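PDB 7DNP: secretion activator protein, hypothetical from Brucella abortus bv. 1 str. 9-941, which is probably a muramidase of glycosyl hydrolase family 108, an autolysin of the type IV secretion system that would cut the glycan strands of peptidoglycan. Local coordinates for residues 33-38 against 59-64; 41-46 against 65-70; 84-89 against 96-101; 100-105 against 112-117. One frame throughout, in Å; residues are numbered along the deposited sequence.

Contact 1: residues 33-38 against 59-64. With H9U ((2R)-2-[[(2S)-2-[[(2R)-2-[(2R,3S,4R,5R,6S)-5-acetamido-3-[(2S,3R,4R,5S,6R)-3-acetamido-6-(hydroxymethyl)-4,5-bis(oxidanyl)oxan-2-yl]oxy-2-(hydroxymethyl)-6-oxidanyl-oxan-4-yl]oxypropanoyl]amino]propanoyl]amino]pentanedioic acid), chain B.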
# COMPACT_ATOMS: atom_id res chain seq x y z
N MET A 33 0.15 3.27 -14.10
CA MET A 33 0.74 2.23 -13.26
C MET A 33 0.37 2.42 -11.80
O MET A 33 1.15 2.12 -10.89
CB MET A 33 2.26 2.18 -13.44
CG MET A 33 2.68 1.98 -14.88
SD MET A 33 4.39 2.46 -15.19
CE MET A 33 4.22 4.25 -15.21
N GLY A 34 -0.84 2.94 -11.56
CA GLY A 34 -1.33 3.18 -10.22
C GLY A 34 -0.95 4.52 -9.62
O GLY A 34 -1.48 4.87 -8.56
N ILE A 35 -0.08 5.28 -10.27
CA ILE A 35 0.40 6.56 -9.73
C ILE A 35 -0.59 7.66 -10.09
O ILE A 35 -0.89 7.88 -11.27
CB ILE A 35 1.80 6.88 -10.26
CG1 ILE A 35 2.77 5.74 -9.95
CG2 ILE A 35 2.30 8.20 -9.68
CD1 ILE A 35 3.12 5.64 -8.49
N THR A 36 -1.10 8.36 -9.07
CA THR A 36 -2.06 9.42 -9.30
C THR A 36 -1.35 10.74 -9.59
O THR A 36 -0.13 10.88 -9.44
CB THR A 36 -2.98 9.62 -8.10
OG1 THR A 36 -2.25 10.24 -7.03
CG2 THR A 36 -3.55 8.29 -7.63
N LEU A 37 -2.15 11.73 -10.00
CA LEU A 37 -1.59 13.03 -10.35
C LEU A 37 -1.01 13.73 -9.12
O LEU A 37 0.06 14.35 -9.20
CB LEU A 37 -2.67 13.90 -11.00
CG LEU A 37 -2.22 15.23 -11.58
CD1 LEU A 37 -2.92 15.49 -12.90
CD2 LEU A 37 -2.48 16.36 -10.60
N ALA A 38 -1.69 13.63 -7.98
CA ALA A 38 -1.20 14.28 -6.77
C ALA A 38 0.10 13.66 -6.30
O ALA A 38 0.99 14.36 -5.80
CB ALA A 38 -2.26 14.19 -5.66
N THR A 59 10.40 3.54 -14.68
CA THR A 59 11.50 3.80 -13.76
C THR A 59 11.10 4.81 -12.70
O THR A 59 11.37 4.61 -11.51
CB THR A 59 12.73 4.29 -14.53
OG1 THR A 59 13.25 3.22 -15.32
CG2 THR A 59 13.82 4.75 -13.55
N LYS A 60 10.47 5.91 -13.11
CA LYS A 60 10.06 6.90 -12.12
C LYS A 60 8.95 6.36 -11.23
O LYS A 60 8.95 6.61 -10.02
CB LYS A 60 9.61 8.20 -12.80
CG LYS A 60 9.37 9.33 -11.80
CD LYS A 60 8.92 10.61 -12.47
CE LYS A 60 10.10 11.44 -12.96
NZ LYS A 60 9.64 12.78 -13.40
N ALA A 61 7.99 5.62 -11.80
CA ALA A 61 6.97 4.98 -10.99
C ALA A 61 7.59 4.06 -9.95
O ALA A 61 7.16 4.03 -8.79
CB ALA A 61 5.99 4.21 -11.87
N THR A 62 8.62 3.31 -10.34
CA THR A 62 9.29 2.42 -9.39
C THR A 62 9.99 3.20 -8.29
O THR A 62 9.93 2.81 -7.12
CB THR A 62 10.28 1.51 -10.13
OG1 THR A 62 9.59 0.79 -11.16
CG2 THR A 62 10.91 0.51 -9.17
N ASP A 63 10.64 4.32 -8.63
CA ASP A 63 11.26 5.13 -7.59
C ASP A 63 10.22 5.69 -6.64
O ASP A 63 10.45 5.78 -5.42
CB ASP A 63 12.07 6.28 -8.20
CG ASP A 63 13.22 5.80 -9.06
OD1 ASP A 63 13.78 4.72 -8.78
OD2 ASP A 63 13.58 6.52 -10.01
N ILE A 64 9.05 6.08 -7.17
CA ILE A 64 7.99 6.61 -6.33
C ILE A 64 7.46 5.55 -5.39
O ILE A 64 7.27 5.80 -4.19
CB ILE A 64 6.86 7.19 -7.21
CG1 ILE A 64 7.34 8.47 -7.91
CG2 ILE A 64 5.61 7.43 -6.38
CD1 ILE A 64 6.43 8.93 -9.03
C22 H9U B . -5.29 5.14 -5.47
C24 H9U B . -7.50 4.31 -6.16
C26 H9U B . -4.67 4.34 -6.63
C28 H9U B . -6.87 3.63 -7.38
C23 H9U B . -6.71 5.49 -5.72
C25 H9U B . -4.10 6.52 -3.96
C27 H9U B . -2.68 7.11 -3.92
C29 H9U B . -2.28 7.45 -2.54
C30 H9U B . -3.27 8.30 -1.86
C31 H9U B . -4.64 7.60 -1.87
C32 H9U B . -8.35 6.88 -4.47
C33 H9U B . -3.36 3.75 -6.21
C34 H9U B . -5.66 8.42 -1.13
C35 H9U B . -9.99 3.93 -5.92
C36 H9U B . -9.19 6.51 -3.25
C37 H9U B . -0.76 6.31 -5.52
C38 H9U B . -7.91 8.33 -4.40
C39 H9U B . -9.47 5.08 -1.18
C40 H9U B . -11.43 4.26 -6.28
C41 H9U B . 0.16 5.16 -5.92
C42 H9U B . -9.07 6.05 -0.07
C43 H9U B . -9.44 8.29 1.08
C44 H9U B . -9.11 3.67 -0.76
C45 H9U B . -8.53 9.35 0.48
C46 H9U B . -10.70 8.98 1.58
C47 H9U B . -10.53 9.46 3.02
C48 H9U B . -11.81 10.11 3.55
N18 H9U B . -8.90 4.66 -6.52
N19 H9U B . -1.71 6.09 -4.44
N20 H9U B . -8.69 5.46 -2.35
N21 H9U B . -9.79 7.32 0.05
O01 H9U B . -4.54 6.35 -5.27
O02 H9U B . -5.50 3.22 -7.10
O03 H9U B . -5.07 7.38 -3.25
O04 H9U B . -7.23 6.01 -4.43
O05 H9U B . -6.86 4.51 -8.43
O06 H9U B . -0.96 8.12 -2.52
O07 H9U B . -2.87 8.53 -0.49
O08 H9U B . -2.92 2.94 -7.27
O09 H9U B . -5.81 9.66 -1.76
O10 H9U B . -9.77 3.06 -5.14
O11 H9U B . -10.22 7.05 -3.03
O12 H9U B . -0.68 7.36 -6.09
O13 H9U B . -8.18 5.76 0.66
O14 H9U B . -7.61 9.86 1.18
O15 H9U B . -8.69 9.71 -0.72
O16 H9U B . -12.82 10.17 2.81
O17 H9U B . -11.83 10.58 4.72

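Contact 2: residues 41-46 against 65-70. With H9U ((2R)-2-[[(2S)-2-[[(2R)-2-[(2R,3S,4R,5R,6S)-5-acetamido-3-[(2S,3R,4R,5S,6R)-3-acetamido-6-(hydroxymethyl)-4,5-bis(oxidanyl)oxan-2-yl]oxy-2-(hydroxymethyl)-6-oxidanyl-oxan-4-yl]oxypropanoyl]amino]propanoyl]amino]pentanedioic acid), chain B.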
# COMPACT_ATOMS: atom_id res chain seq x y z
N SER A 41 2.76 14.90 -8.56
CA SER A 41 3.02 16.29 -8.19
C SER A 41 3.94 16.38 -6.97
O SER A 41 4.87 17.20 -6.94
CB SER A 41 1.69 17.00 -7.93
OG SER A 41 0.99 17.20 -9.14
N ALA A 42 3.70 15.53 -5.97
CA ALA A 42 4.56 15.49 -4.79
C ALA A 42 5.99 15.12 -5.16
O ALA A 42 6.95 15.61 -4.55
CB ALA A 42 4.00 14.52 -3.77
N TRP A 43 6.16 14.22 -6.13
CA TRP A 43 7.50 13.84 -6.56
C TRP A 43 8.19 14.98 -7.30
O TRP A 43 9.37 15.26 -7.05
CB TRP A 43 7.44 12.59 -7.43
CG TRP A 43 8.78 11.99 -7.73
CD1 TRP A 43 9.55 12.20 -8.84
CD2 TRP A 43 9.51 11.09 -6.89
NE1 TRP A 43 10.71 11.48 -8.75
CE2 TRP A 43 10.72 10.79 -7.57
CE3 TRP A 43 9.27 10.51 -5.64
CZ2 TRP A 43 11.67 9.93 -7.03
CZ3 TRP A 43 10.22 9.66 -5.12
CH2 TRP A 43 11.40 9.37 -5.81
N GLU A 44 7.47 15.64 -8.21
CA GLU A 44 8.04 16.68 -9.05
C GLU A 44 8.16 18.04 -8.36
O GLU A 44 8.84 18.93 -8.89
CB GLU A 44 7.21 16.84 -10.33
CG GLU A 44 7.27 15.65 -11.26
CD GLU A 44 8.68 15.40 -11.79
OE1 GLU A 44 9.20 16.26 -12.53
OE2 GLU A 44 9.26 14.35 -11.44
N GLY A 45 7.53 18.23 -7.21
CA GLY A 45 7.60 19.52 -6.54
C GLY A 45 6.78 20.61 -7.20
O GLY A 45 7.09 21.80 -7.03
N ARG A 46 5.73 20.24 -7.93
CA ARG A 46 4.85 21.18 -8.62
C ARG A 46 3.63 20.41 -9.10
O ARG A 46 3.71 19.20 -9.32
CB ARG A 46 5.57 21.85 -9.81
CG ARG A 46 6.47 20.92 -10.60
CD ARG A 46 6.86 21.51 -11.95
NE ARG A 46 5.70 21.65 -12.82
CZ ARG A 46 5.31 20.74 -13.70
NH1 ARG A 46 5.99 19.61 -13.84
NH2 ARG A 46 4.23 20.95 -14.45
N TYR A 65 7.21 4.34 -5.90
CA TYR A 65 6.75 3.25 -5.05
C TYR A 65 7.80 2.88 -4.00
O TYR A 65 7.45 2.57 -2.86
CB TYR A 65 6.39 2.04 -5.90
CG TYR A 65 5.01 2.12 -6.53
CD1 TYR A 65 3.88 2.42 -5.77
CD2 TYR A 65 4.83 1.90 -7.89
CE1 TYR A 65 2.63 2.49 -6.34
CE2 TYR A 65 3.58 1.98 -8.48
CZ TYR A 65 2.48 2.27 -7.70
OH TYR A 65 1.24 2.34 -8.29
N ARG A 66 9.08 2.91 -4.38
CA ARG A 66 10.14 2.53 -3.44
C ARG A 66 10.29 3.58 -2.33
O ARG A 66 10.26 3.25 -1.14
CB ARG A 66 11.46 2.34 -4.18
CG ARG A 66 12.55 1.61 -3.37
CD ARG A 66 13.93 1.69 -4.06
NE ARG A 66 14.33 3.08 -4.28
CZ ARG A 66 14.38 3.67 -5.47
NH1 ARG A 66 14.06 2.99 -6.56
NH2 ARG A 66 14.74 4.94 -5.56
N GLU A 67 10.44 4.85 -2.71
CA GLU A 67 10.74 5.90 -1.74
C GLU A 67 9.51 6.37 -0.98
O GLU A 67 9.58 6.64 0.22
CB GLU A 67 11.38 7.10 -2.45
CG GLU A 67 12.73 6.82 -3.08
CD GLU A 67 13.75 6.36 -2.06
OE1 GLU A 67 13.66 6.79 -0.89
OE2 GLU A 67 14.64 5.56 -2.44
N ASN A 68 8.38 6.52 -1.66
CA ASN A 68 7.23 7.17 -1.06
C ASN A 68 6.18 6.20 -0.55
O ASN A 68 5.16 6.64 -0.01
CB ASN A 68 6.61 8.16 -2.05
CG ASN A 68 7.35 9.48 -2.07
OD1 ASN A 68 8.35 9.65 -1.36
ND2 ASN A 68 6.87 10.43 -2.86
N TYR A 69 6.40 4.90 -0.69
CA TYR A 69 5.43 3.94 -0.18
C TYR A 69 6.14 2.86 0.62
O TYR A 69 5.97 2.79 1.84
CB TYR A 69 4.60 3.37 -1.33
CG TYR A 69 3.69 4.44 -1.92
CD1 TYR A 69 2.45 4.70 -1.36
CD2 TYR A 69 4.10 5.21 -3.00
CE1 TYR A 69 1.63 5.69 -1.87
CE2 TYR A 69 3.28 6.21 -3.51
CZ TYR A 69 2.05 6.44 -2.94
OH TYR A 69 1.24 7.42 -3.45
N TRP A 70 6.97 2.06 -0.04
CA TRP A 70 7.74 1.02 0.64
C TRP A 70 8.57 1.59 1.79
O TRP A 70 8.49 1.10 2.93
CB TRP A 70 8.63 0.29 -0.37
CG TRP A 70 9.50 -0.79 0.22
CD1 TRP A 70 10.83 -0.72 0.47
CD2 TRP A 70 9.08 -2.10 0.61
NE1 TRP A 70 11.28 -1.91 1.00
CE2 TRP A 70 10.22 -2.78 1.10
CE3 TRP A 70 7.85 -2.78 0.61
CZ2 TRP A 70 10.17 -4.09 1.57
CZ3 TRP A 70 7.81 -4.08 1.08
CH2 TRP A 70 8.96 -4.72 1.55
C22 H9U B . -5.29 5.14 -5.47
C24 H9U B . -7.50 4.31 -6.16
C26 H9U B . -4.67 4.34 -6.63
C28 H9U B . -6.87 3.63 -7.38
C23 H9U B . -6.71 5.49 -5.72
C25 H9U B . -4.10 6.52 -3.96
C27 H9U B . -2.68 7.11 -3.92
C29 H9U B . -2.28 7.45 -2.54
C30 H9U B . -3.27 8.30 -1.86
C31 H9U B . -4.64 7.60 -1.87
C32 H9U B . -8.35 6.88 -4.47
C33 H9U B . -3.36 3.75 -6.21
C34 H9U B . -5.66 8.42 -1.13
C35 H9U B . -9.99 3.93 -5.92
C36 H9U B . -9.19 6.51 -3.25
C37 H9U B . -0.76 6.31 -5.52
C38 H9U B . -7.91 8.33 -4.40
C39 H9U B . -9.47 5.08 -1.18
C40 H9U B . -11.43 4.26 -6.28
C41 H9U B . 0.16 5.16 -5.92
C42 H9U B . -9.07 6.05 -0.07
C43 H9U B . -9.44 8.29 1.08
C44 H9U B . -9.11 3.67 -0.76
C45 H9U B . -8.53 9.35 0.48
C46 H9U B . -10.70 8.98 1.58
C47 H9U B . -10.53 9.46 3.02
C48 H9U B . -11.81 10.11 3.55
N18 H9U B . -8.90 4.66 -6.52
N19 H9U B . -1.71 6.09 -4.44
N20 H9U B . -8.69 5.46 -2.35
N21 H9U B . -9.79 7.32 0.05
O01 H9U B . -4.54 6.35 -5.27
O02 H9U B . -5.50 3.22 -7.10
O03 H9U B . -5.07 7.38 -3.25
O04 H9U B . -7.23 6.01 -4.43
O05 H9U B . -6.86 4.51 -8.43
O06 H9U B . -0.96 8.12 -2.52
O07 H9U B . -2.87 8.53 -0.49
O08 H9U B . -2.92 2.94 -7.27
O09 H9U B . -5.81 9.66 -1.76
O10 H9U B . -9.77 3.06 -5.14
O11 H9U B . -10.22 7.05 -3.03
O12 H9U B . -0.68 7.36 -6.09
O13 H9U B . -8.18 5.76 0.66
O14 H9U B . -7.61 9.86 1.18
O15 H9U B . -8.69 9.71 -0.72
O16 H9U B . -12.82 10.17 2.81
O17 H9U B . -11.83 10.58 4.72

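Contact 3: residues 84-89 against 96-101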
# COMPACT_ATOMS: atom_id res chain seq x y z
N HIS A 84 4.17 -6.68 2.88
CA HIS A 84 3.34 -6.61 1.67
C HIS A 84 1.94 -6.10 1.98
O HIS A 84 1.40 -5.27 1.24
CB HIS A 84 3.27 -7.98 1.00
CG HIS A 84 2.41 -8.00 -0.23
ND1 HIS A 84 2.75 -7.36 -1.40
CD2 HIS A 84 1.20 -8.57 -0.45
CE1 HIS A 84 1.80 -7.54 -2.30
NE2 HIS A 84 0.85 -8.27 -1.75
N ALA A 85 1.33 -6.60 3.07
CA ALA A 85 0.00 -6.14 3.45
C ALA A 85 -0.00 -4.64 3.72
O ALA A 85 -0.95 -3.93 3.35
CB ALA A 85 -0.48 -6.89 4.68
N THR A 86 1.05 -4.13 4.37
CA THR A 86 1.12 -2.71 4.68
C THR A 86 1.40 -1.89 3.43
O THR A 86 0.84 -0.80 3.26
CB THR A 86 2.18 -2.48 5.75
OG1 THR A 86 1.89 -3.31 6.89
CG2 THR A 86 2.22 -1.02 6.18
N LEU A 87 2.25 -2.41 2.54
CA LEU A 87 2.57 -1.70 1.30
C LEU A 87 1.33 -1.50 0.44
O LEU A 87 1.09 -0.39 -0.08
CB LEU A 87 3.64 -2.46 0.52
CG LEU A 87 3.91 -1.98 -0.91
CD1 LEU A 87 4.50 -0.58 -0.92
CD2 LEU A 87 4.84 -2.96 -1.63
N ASP A 88 0.53 -2.55 0.24
CA ASP A 88 -0.63 -2.39 -0.63
C ASP A 88 -1.64 -1.41 -0.04
O ASP A 88 -2.19 -0.57 -0.77
CB ASP A 88 -1.30 -3.72 -0.92
CG ASP A 88 -2.39 -3.59 -1.96
OD1 ASP A 88 -2.04 -3.52 -3.16
OD2 ASP A 88 -3.58 -3.51 -1.60
N PHE A 89 -1.90 -1.51 1.26
CA PHE A 89 -2.73 -0.52 1.95
C PHE A 89 -2.16 0.88 1.75
O PHE A 89 -2.90 1.82 1.44
CB PHE A 89 -2.81 -0.89 3.44
CG PHE A 89 -3.97 -0.27 4.19
CD1 PHE A 89 -4.75 0.74 3.64
CD2 PHE A 89 -4.27 -0.71 5.48
CE1 PHE A 89 -5.80 1.30 4.35
CE2 PHE A 89 -5.32 -0.15 6.19
CZ PHE A 89 -6.09 0.85 5.62
N ALA A 96 0.48 6.99 5.57
CA ALA A 96 0.10 7.37 6.93
C ALA A 96 -1.10 6.56 7.41
O ALA A 96 -1.09 6.03 8.53
CB ALA A 96 -0.20 8.87 7.00
N ARG A 97 -2.13 6.44 6.58
CA ARG A 97 -3.32 5.69 6.97
C ARG A 97 -3.01 4.21 7.15
O ARG A 97 -3.55 3.56 8.06
CB ARG A 97 -4.43 5.89 5.93
CG ARG A 97 -5.60 4.92 6.05
CD ARG A 97 -6.40 5.12 7.33
NE ARG A 97 -6.59 6.54 7.62
CZ ARG A 97 -6.71 7.04 8.85
NH1 ARG A 97 -6.66 6.23 9.90
NH2 ARG A 97 -6.88 8.34 9.02
N ALA A 98 -2.15 3.66 6.30
CA ALA A 98 -1.79 2.25 6.44
C ALA A 98 -1.03 2.00 7.73
O ALA A 98 -1.33 1.06 8.47
CB ALA A 98 -0.97 1.79 5.23
N VAL A 99 -0.05 2.86 8.04
CA VAL A 99 0.74 2.69 9.25
C VAL A 99 -0.12 2.94 10.49
O VAL A 99 0.04 2.26 11.52
CB VAL A 99 1.98 3.60 9.22
CG1 VAL A 99 2.71 3.57 10.56
CG2 VAL A 99 2.93 3.15 8.12
N LYS A 100 -1.04 3.90 10.42
CA LYS A 100 -1.95 4.14 11.54
C LYS A 100 -2.79 2.90 11.85
O LYS A 100 -3.01 2.57 13.02
CB LYS A 100 -2.87 5.33 11.23
CG LYS A 100 -2.22 6.69 11.42
CD LYS A 100 -3.18 7.81 11.01
CE LYS A 100 -2.53 9.17 11.15
NZ LYS A 100 -3.53 10.28 11.08
N MET A 101 -3.24 2.20 10.81
CA MET A 101 -4.04 1.00 11.03
C MET A 101 -3.17 -0.15 11.55
O MET A 101 -3.62 -0.94 12.38
CB MET A 101 -4.75 0.59 9.75
CG MET A 101 -6.10 -0.07 9.98
SD MET A 101 -7.33 1.03 10.72
CE MET A 101 -7.13 2.49 9.71

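Contact 4: residues 100-105 against 112-117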
# COMPACT_ATOMS: atom_id res chain seq x y z
N LYS A 100 -1.04 3.90 10.42
CA LYS A 100 -1.95 4.14 11.54
C LYS A 100 -2.79 2.90 11.85
O LYS A 100 -3.01 2.57 13.02
CB LYS A 100 -2.87 5.33 11.23
CG LYS A 100 -2.22 6.69 11.42
CD LYS A 100 -3.18 7.81 11.01
CE LYS A 100 -2.53 9.17 11.15
NZ LYS A 100 -3.53 10.28 11.08
N MET A 101 -3.24 2.20 10.81
CA MET A 101 -4.04 1.00 11.03
C MET A 101 -3.17 -0.15 11.55
O MET A 101 -3.62 -0.94 12.38
CB MET A 101 -4.75 0.59 9.75
CG MET A 101 -6.10 -0.07 9.98
SD MET A 101 -7.33 1.03 10.72
CE MET A 101 -7.13 2.49 9.71
N LEU A 102 -1.93 -0.25 11.06
CA LEU A 102 -1.01 -1.24 11.61
C LEU A 102 -0.74 -0.96 13.08
O LEU A 102 -0.65 -1.88 13.90
CB LEU A 102 0.29 -1.26 10.81
CG LEU A 102 1.40 -2.13 11.40
CD1 LEU A 102 1.05 -3.61 11.28
CD2 LEU A 102 2.75 -1.84 10.73
N GLN A 103 -0.62 0.32 13.44
CA GLN A 103 -0.41 0.70 14.83
C GLN A 103 -1.63 0.36 15.68
O GLN A 103 -1.50 -0.12 16.81
CB GLN A 103 -0.06 2.19 14.91
CG GLN A 103 1.36 2.49 14.40
CD GLN A 103 1.62 3.96 14.08
OE1 GLN A 103 0.74 4.68 13.63
NE2 GLN A 103 2.86 4.39 14.31
N LYS A 104 -2.84 0.58 15.14
CA LYS A 104 -4.05 0.18 15.84
C LYS A 104 -4.08 -1.33 16.08
O LYS A 104 -4.46 -1.78 17.17
CB LYS A 104 -5.28 0.61 15.03
CG LYS A 104 -6.61 0.45 15.75
CD LYS A 104 -7.77 0.73 14.80
CE LYS A 104 -9.08 0.95 15.56
NZ LYS A 104 -10.26 0.90 14.66
N VAL A 105 -3.64 -2.12 15.10
CA VAL A 105 -3.66 -3.57 15.23
C VAL A 105 -2.68 -4.04 16.30
O VAL A 105 -3.01 -4.91 17.11
CB VAL A 105 -3.36 -4.22 13.86
CG1 VAL A 105 -2.90 -5.66 14.05
CG2 VAL A 105 -4.59 -4.15 12.96
N GLY A 112 1.14 7.28 12.30
CA GLY A 112 1.38 7.11 10.88
C GLY A 112 2.82 6.93 10.46
O GLY A 112 3.10 6.91 9.26
N VAL A 113 3.74 6.79 11.42
CA VAL A 113 5.17 6.66 11.14
C VAL A 113 5.73 5.52 11.98
O VAL A 113 5.46 5.45 13.19
CB VAL A 113 5.93 7.97 11.44
CG1 VAL A 113 7.42 7.79 11.25
CG2 VAL A 113 5.41 9.11 10.55
N ILE A 114 6.51 4.64 11.36
CA ILE A 114 7.07 3.48 12.05
C ILE A 114 8.26 3.94 12.89
O ILE A 114 9.32 4.29 12.34
CB ILE A 114 7.48 2.38 11.07
CG1 ILE A 114 6.30 1.98 10.17
CG2 ILE A 114 8.05 1.18 11.82
CD1 ILE A 114 5.35 0.98 10.78
N GLY A 115 8.11 3.93 14.21
CA GLY A 115 9.20 4.18 15.12
C GLY A 115 9.51 2.96 15.97
O GLY A 115 9.04 1.85 15.71
N ALA A 116 10.30 3.19 17.02
CA ALA A 116 10.78 2.08 17.85
C ALA A 116 9.63 1.36 18.54
O ALA A 116 9.61 0.12 18.60
CB ALA A 116 11.79 2.59 18.88
N LYS A 117 8.65 2.10 19.08
CA LYS A 117 7.53 1.46 19.76
C LYS A 117 6.70 0.61 18.81
O LYS A 117 6.17 -0.44 19.21
CB LYS A 117 6.64 2.50 20.44
CG LYS A 117 7.34 3.27 21.55
CD LYS A 117 6.42 3.50 22.73
CE LYS A 117 7.21 3.89 23.97
NZ LYS A 117 6.59 5.05 24.66

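Contact 1: residues 33-38 against 59-64
Ile35 and Ile64 meet through their methyl ends at an oblique crossing, CD1 of Ile35 standing 3.7 Å from CG2 of Ile64. Beside them the single methyl of Ala61 is touched by two side chains of 33-38: Ile35 CG1 lies 4.0 Å from Ala61 CB, and the methionine methyl, Met33 CE, reaches the same CB at 3.8 Å. Met33 SD already lies 4.1 Å from Ala61 CB, and the bend at chi3 (-76°) keeps CE beside it. Ile35 has CG1 beside its backbone N (chi1 -56°), which carries the CD1 tip to a place where it serves two partners, since the acetamido methyl of the bound muropeptide, H9U C41, is 3.9 Å from Ile35 CD1. Two backbone atoms next to these apolar groups bond the ligand. Thr36 N gives the acetamide oxygen H9U O12 a nearly straight bond of 3.2 Å (164° at the hydrogen), and the carbonyl Gly34 O accepts from the hydroxymethyl O08 of the ligand's other sugar at 2.7 Å. Phe14 of helix 5-17 packs on both Met33 and Ala61, extending the apolar layer. The contacts across the segments are all between apolar side chains, so Met33 and Ile35 pack on helix 58-70 while Gly34 O and Thr36 N bond the sugars, a division consistent with this part of the muramidase region recognising its ligand partly through peptide groups.

Contact 2: residues 41-46 against 65-70
In the lysozyme-clan muramidase region of this chain, the last turn of helix 37-44 packs against the end of helix 58-70, and Trp43 carries the contact, with Glu67 and Asn68 as its partners. The indole points its six-membered side at the second helix: with CG anti to the backbone N (chi1 -170°), the ring swings across until Glu67 CB and Asn68 ND2 sit at its edge, close to the ring plane. CZ3 of Trp43 lies 3.9 Å from Glu67 CB, and CE3 of Trp43 lies 3.7 Å from Asn68 ND2. The amide of Asn68 is steeply turned against the indole, the planes 71° apart; its oxygen is taken by Lys72. Glu67 is bent at chi2, which leads its carboxylate off the indole into a salt bridge with Arg66, where OE2 receives two nitrogens side-on, Arg66 NE at 3.1 Å and NH2 at 3.2 Å; Arg66 is shared with Asp63, which it bridges through NH1. The helix closes with a wider pi-type turn, Trp70 N bonding to Tyr65 O at 2.9 Å. Two tyrosines of this segment turn to the muropeptide. Tyr65 CE1 is 3.7 Å from the acetamido methyl H9U C41, and Tyr69 OH, also bonded to Thr39 OG1, makes a very short hydrogen bond of 2.5 Å to the sugar hydroxyl H9U O06.

Contact 3: residues 84-89 against 96-101
The Phe89 ring receives Ala98 on one face: Ala98 CA lies 4.1 Å from the ring centroid and only 15° off the ring normal, a CH-pi contact made by the backbone of helix 95-106 itself. Two more residues of that helix approach the ring obliquely at different carbons. Arg97 brings its aliphatic CG to 4.0 Å from Phe89 CE1, while Met101 CB comes to 3.7 Å from Phe89 CE2. The first torsion of Phe89 (chi1 -160°) turns the ring away from its own backbone N and lays it along the neighbouring helix, where it can span these three residues. Nearer the backbone, the methyl Ala98 CB sits between the helices, 3.7 Å from both Phe89 CB and the carbonyl Thr86 O; the alpha carbons of Phe89 and Ala98 are 5.4 Å apart, consistent with the small side chain at this position. Thr86 keeps its hydroxyl in its own helix, bonded to Val82 O. Behind this interface Asp88, on the same helix, is bridged to Arg138 and Arg158, and the Phe89 side chain also touches Arg138 of helix 127-142. The two short helical segments approach to 8.6 Å between axes, with 140° between their directions, antiparallel but well inclined. Their helices are separated by a single residue, which makes this a tight helical hairpin joining the muramidase region to the predicted peptidoglycan-binding part.

Contact 4: residues 100-105 against 112-117
Gly112 is met first, and its amide is held by Gln103: Gly112 N donates to Gln103 OE1 at 2.9 Å, nearly straight at 165°, on a lone pair of Gln103 OE1 and in the carbonyl plane. Lys100 covers the same glycine from the side, its CG 3.5 Å from Gly112 N, and the rest of its extended chain runs on past the loop. The backbone of Gly112 has a positive phi (84°), a conformation suited to glycine. Next comes Val113, whose side chain points away from the helix while its carbonyl O lies 3.0 Å from Gln103 NE2. The settled partners of NE2 are Asp111 OD1 and Thr118 OG1, and Asp111 OD1 in turn accepts from Val113 N, two residues on, as in an Asx turn. The run Asp111-Gly112-Val113-Ile114-Gly115 matches the Asp-Gly-x-x-Gly pattern familiar from peptidoglycan-binding domains, in keeping with the predicted domain of this part of the chain. Ile114 then turns its CD1 back toward helix 95-106, 3.8 Å from Leu102 CD2, the two side chains crossing at about a right angle. Gly115 follows at the N-cap position of helix 116-123.

Contacts 1 and 2 lie side by side, centres about 7 Å apart, both against helix 58-70 and both touching the muropeptide; Lys60 NZ bridges to Glu44 OE2 at 2.5 Å between them, and Tyr65 OH probably bonds to Met33 O. Contacts 3 and 4 form a second pair, about 9 Å between centres, sharing Lys100 and Met101, with Val99 CG1 of contact 3 packed 3.4 Å from Gly112 C. They stand farther from the ligand: the side chain of Arg97 is about 6 Å from H9U and that of Lys100 about 10 Å. Contact 2 reaches contact 3 through Leu87, whose CD1 is 3.7 Å from Trp70 N. Contacts 1 and 4, about 24 Å apart by centres, fall on opposite sides of the chain's centre.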